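Putative secreted cystatin (Ixodes scapularis, PDB 4ZM8) inhibits host papain-like cysteine proteases, notably cathepsins L and S, and so helps the tick suppress host immunity while feeding. Local coordinates at residues R90-V95 against S107-E112. Numbering follows the deposited sequence.
Sequences RTCTTV and SPFECE
T93 and E110 face each other as an antiparallel hydrogen-bonded pair, a case of a strand edge whose polar groups are met partly by backbone and partly by side chains. The N of E110 gives to the O of T93 at 2.8 Å, in the plane of that carbonyl; in return the N of T93 reaches the O of E110 at 2.9 Å from above the carbonyl plane. Beyond F109 the two runs part from regular pairing, and S107 supplies the bonds. With chi1 at 69°, its hydroxyl is turned toward V95, whose N donates to S107 OG at 2.8 Å in a nearly straight bond, while the N of S107 gives to the O of V95 at 2.9 Å. The O of S107 accepts the T94 hydroxyl, OG1 lying 2.8 Å away. In the antiparallel cystatin sheet, strand 90-99 lies between strands 39-68 and 104-106; R90, C92 and T94 are hydrogen-bonded through their backbones to V65, L63 and L61, and 107-112 continues from 104-106. C92 SG and C111 SG, 2.0 Å apart, join strand to C-terminal tail covalently, chi3 81°. The F109 ring meets C92 CB through CD2, 3.7 Å away, and T94, whose CG2 lies 3.5 Å from CE1; in the crystallised dimer this ring stacks on W30 of the second subunit.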
ATOM      1  N   ARG A  90      15.116  -1.647  22.028  1.00 35.54           N
ATOM      2  CA  ARG A  90      15.206  -2.404  20.782  1.00 35.81           C
ATOM      3  C   ARG A  90      15.253  -1.472  19.572  1.00 36.64           C
ATOM      4  O   ARG A  90      14.603  -0.428  19.542  1.00 31.49           O
ATOM      5  CB  ARG A  90      14.031  -3.362  20.634  1.00 34.81           C
ATOM      6  CG  ARG A  90      13.335  -3.631  21.915  1.00 40.85           C
ATOM      7  CD  ARG A  90      11.862  -3.744  21.653  1.00 41.19           C
ATOM      8  NE  ARG A  90      11.116  -3.552  22.879  1.00 41.92           N
ATOM      9  CZ  ARG A  90       9.798  -3.430  22.925  1.00 48.85           C
ATOM     10  NH1 ARG A  90       9.092  -3.507  21.801  1.00 42.16           N
ATOM     11  NH2 ARG A  90       9.194  -3.250  24.101  1.00 50.23           N
ATOM     12  N   THR A  91      16.038  -1.854  18.575  1.00 41.29           N
ATOM     13  CA  THR A  91      16.094  -1.098  17.337  1.00 41.35           C
ATOM     14  C   THR A  91      15.024  -1.627  16.387  1.00 41.06           C
ATOM     15  O   THR A  91      15.036  -2.800  16.021  1.00 47.24           O
ATOM     16  CB  THR A  91      17.495  -1.174  16.700  1.00 40.07           C
ATOM     17  OG1 THR A  91      18.451  -0.593  17.598  1.00 46.44           O
ATOM     18  CG2 THR A  91      17.523  -0.403  15.412  1.00 38.70           C
ATOM     19  N   CYS A  92      14.093  -0.753  16.016  1.00 38.70           N
ATOM     20  CA  CYS A  92      12.900  -1.132  15.261  1.00 37.74           C
ATOM     21  C   CYS A  92      12.718  -0.247  14.036  1.00 32.46           C
ATOM     22  O   CYS A  92      12.997   0.950  14.079  1.00 28.12           O
ATOM     23  CB  CYS A  92      11.648  -1.036  16.149  1.00 40.37           C
ATOM     24  SG  CYS A  92      11.512  -2.263  17.482  1.00 46.60           S
ATOM     25  N   THR A  93      12.234  -0.822  12.944  1.00 34.94           N
ATOM     26  CA  THR A  93      11.950  -0.016  11.764  1.00 30.58           C
ATOM     27  C   THR A  93      10.468  -0.026  11.448  1.00 31.58           C
ATOM     28  O   THR A  93       9.785  -1.031  11.637  1.00 28.97           O
ATOM     29  CB  THR A  93      12.726  -0.504  10.527  1.00 32.58           C
ATOM     30  OG1 THR A  93      14.081  -0.803  10.891  1.00 33.65           O
ATOM     31  CG2 THR A  93      12.724   0.569   9.457  1.00 30.16           C
ATOM     32  N   THR A  94       9.977   1.103  10.957  1.00 28.33           N
ATOM     33  CA  THR A  94       8.577   1.226  10.624  1.00 29.07           C
ATOM     34  C   THR A  94       8.376   2.336   9.617  1.00 33.57           C
ATOM     35  O   THR A  94       9.107   3.334   9.630  1.00 32.12           O
ATOM     36  CB  THR A  94       7.709   1.506  11.886  1.00 33.74           C
ATOM     37  OG1 THR A  94       6.329   1.289  11.581  1.00 37.48           O
ATOM     38  CG2 THR A  94       7.886   2.941  12.396  1.00 32.45           C
ATOM     39  N   VAL A  95       7.390   2.165   8.740  1.00 31.83           N
ATOM     40  CA  VAL A  95       7.004   3.248   7.854  1.00 30.73           C
ATOM     41  C   VAL A  95       5.673   3.811   8.303  1.00 32.75           C
ATOM     42  O   VAL A  95       4.783   3.070   8.703  1.00 34.72           O
ATOM     43  CB  VAL A  95       6.883   2.811   6.391  1.00 33.63           C
ATOM     44  CG1 VAL A  95       6.813   4.048   5.500  1.00 34.23           C
ATOM     45  CG2 VAL A  95       8.036   1.907   5.992  1.00 30.61           C
ATOM     46  N   SER A 107       3.125   0.789   9.447  1.00 40.89           N
ATOM     47  CA  SER A 107       3.490  -0.553   9.029  1.00 41.29           C
ATOM     48  C   SER A 107       3.929  -1.286  10.278  1.00 45.58           C
ATOM     49  O   SER A 107       4.345  -0.659  11.248  1.00 43.56           O
ATOM     50  CB  SER A 107       4.605  -0.536   7.986  1.00 38.70           C
ATOM     51  OG  SER A 107       5.835  -0.107   8.556  1.00 37.15           O
ATOM     52  N   PRO A 108       3.826  -2.614  10.275  1.00 44.39           N
ATOM     53  CA  PRO A 108       4.213  -3.304  11.506  1.00 43.41           C
ATOM     54  C   PRO A 108       5.717  -3.187  11.796  1.00 41.90           C
ATOM     55  O   PRO A 108       6.546  -3.548  10.963  1.00 42.89           O
ATOM     56  CB  PRO A 108       3.801  -4.758  11.234  1.00 46.30           C
ATOM     57  CG  PRO A 108       2.763  -4.665  10.152  1.00 45.56           C
ATOM     58  CD  PRO A 108       3.198  -3.515   9.298  1.00 38.26           C
ATOM     59  N   PHE A 109       6.035  -2.662  12.979  1.00 41.60           N
ATOM     60  CA  PHE A 109       7.395  -2.551  13.503  1.00 38.97           C
ATOM     61  C   PHE A 109       8.243  -3.799  13.251  1.00 48.15           C
ATOM     62  O   PHE A 109       7.984  -4.866  13.822  1.00 51.49           O
ATOM     63  CB  PHE A 109       7.348  -2.266  15.016  1.00 34.04           C
ATOM     64  CG  PHE A 109       7.220  -0.814  15.358  1.00 32.05           C
ATOM     65  CD1 PHE A 109       6.310  -0.008  14.701  1.00 33.99           C
ATOM     66  CD2 PHE A 109       8.002  -0.254  16.345  1.00 35.53           C
ATOM     67  CE1 PHE A 109       6.185   1.331  15.011  1.00 30.78           C
ATOM     68  CE2 PHE A 109       7.881   1.089  16.664  1.00 32.85           C
ATOM     69  CZ  PHE A 109       6.969   1.880  15.987  1.00 31.73           C
ATOM     70  N   GLU A 110       9.246  -3.666  12.387  1.00 43.37           N
ATOM     71  CA  GLU A 110      10.181  -4.753  12.164  1.00 43.74           C
ATOM     72  C   GLU A 110      11.368  -4.526  13.085  1.00 53.74           C
ATOM     73  O   GLU A 110      12.246  -3.691  12.817  1.00 49.31           O
ATOM     74  CB  GLU A 110      10.612  -4.831  10.696  1.00 51.29           C
ATOM     75  CG  GLU A 110      10.872  -6.259  10.201  1.00 52.57           C
ATOM     76  CD  GLU A 110       9.748  -7.223  10.582  1.00 63.29           C
ATOM     77  OE1 GLU A 110       8.568  -6.912  10.300  1.00 63.67           O
ATOM     78  OE2 GLU A 110      10.040  -8.290  11.170  1.00 61.31           O
ATOM     79  N   CYS A 111      11.375  -5.249  14.197  1.00 56.37           N
ATOM     80  CA  CYS A 111      12.402  -5.038  15.200  1.00 52.56           C
ATOM     81  C   CYS A 111      13.670  -5.804  14.867  1.00 63.59           C
ATOM     82  O   CYS A 111      13.816  -6.355  13.774  1.00 63.38           O
ATOM     83  CB  CYS A 111      11.882  -5.413  16.585  1.00 51.59           C
ATOM     84  SG  CYS A 111      10.765  -4.155  17.269  1.00 58.95           S
ATOM     85  N   GLU A 112      14.601  -5.813  15.811  1.00 64.08           N
ATOM     86  CA  GLU A 112      15.906  -6.390  15.563  1.00 67.33           C
ATOM     87  C   GLU A 112      16.189  -7.525  16.526  1.00 78.38           C
ATOM     88  O   GLU A 112      16.164  -7.339  17.745  1.00 75.75           O
ATOM     89  CB  GLU A 112      16.980  -5.323  15.675  1.00 66.90           C
ATOM     90  CG  GLU A 112      18.346  -5.782  15.266  1.00 66.97           C
ATOM     91  CD  GLU A 112      19.171  -4.629  14.771  1.00 67.99           C
ATOM     92  OE1 GLU A 112      18.837  -4.091  13.696  1.00 60.90           O
ATOM     93  OE2 GLU A 112      20.132  -4.242  15.469  1.00 76.93           O
TER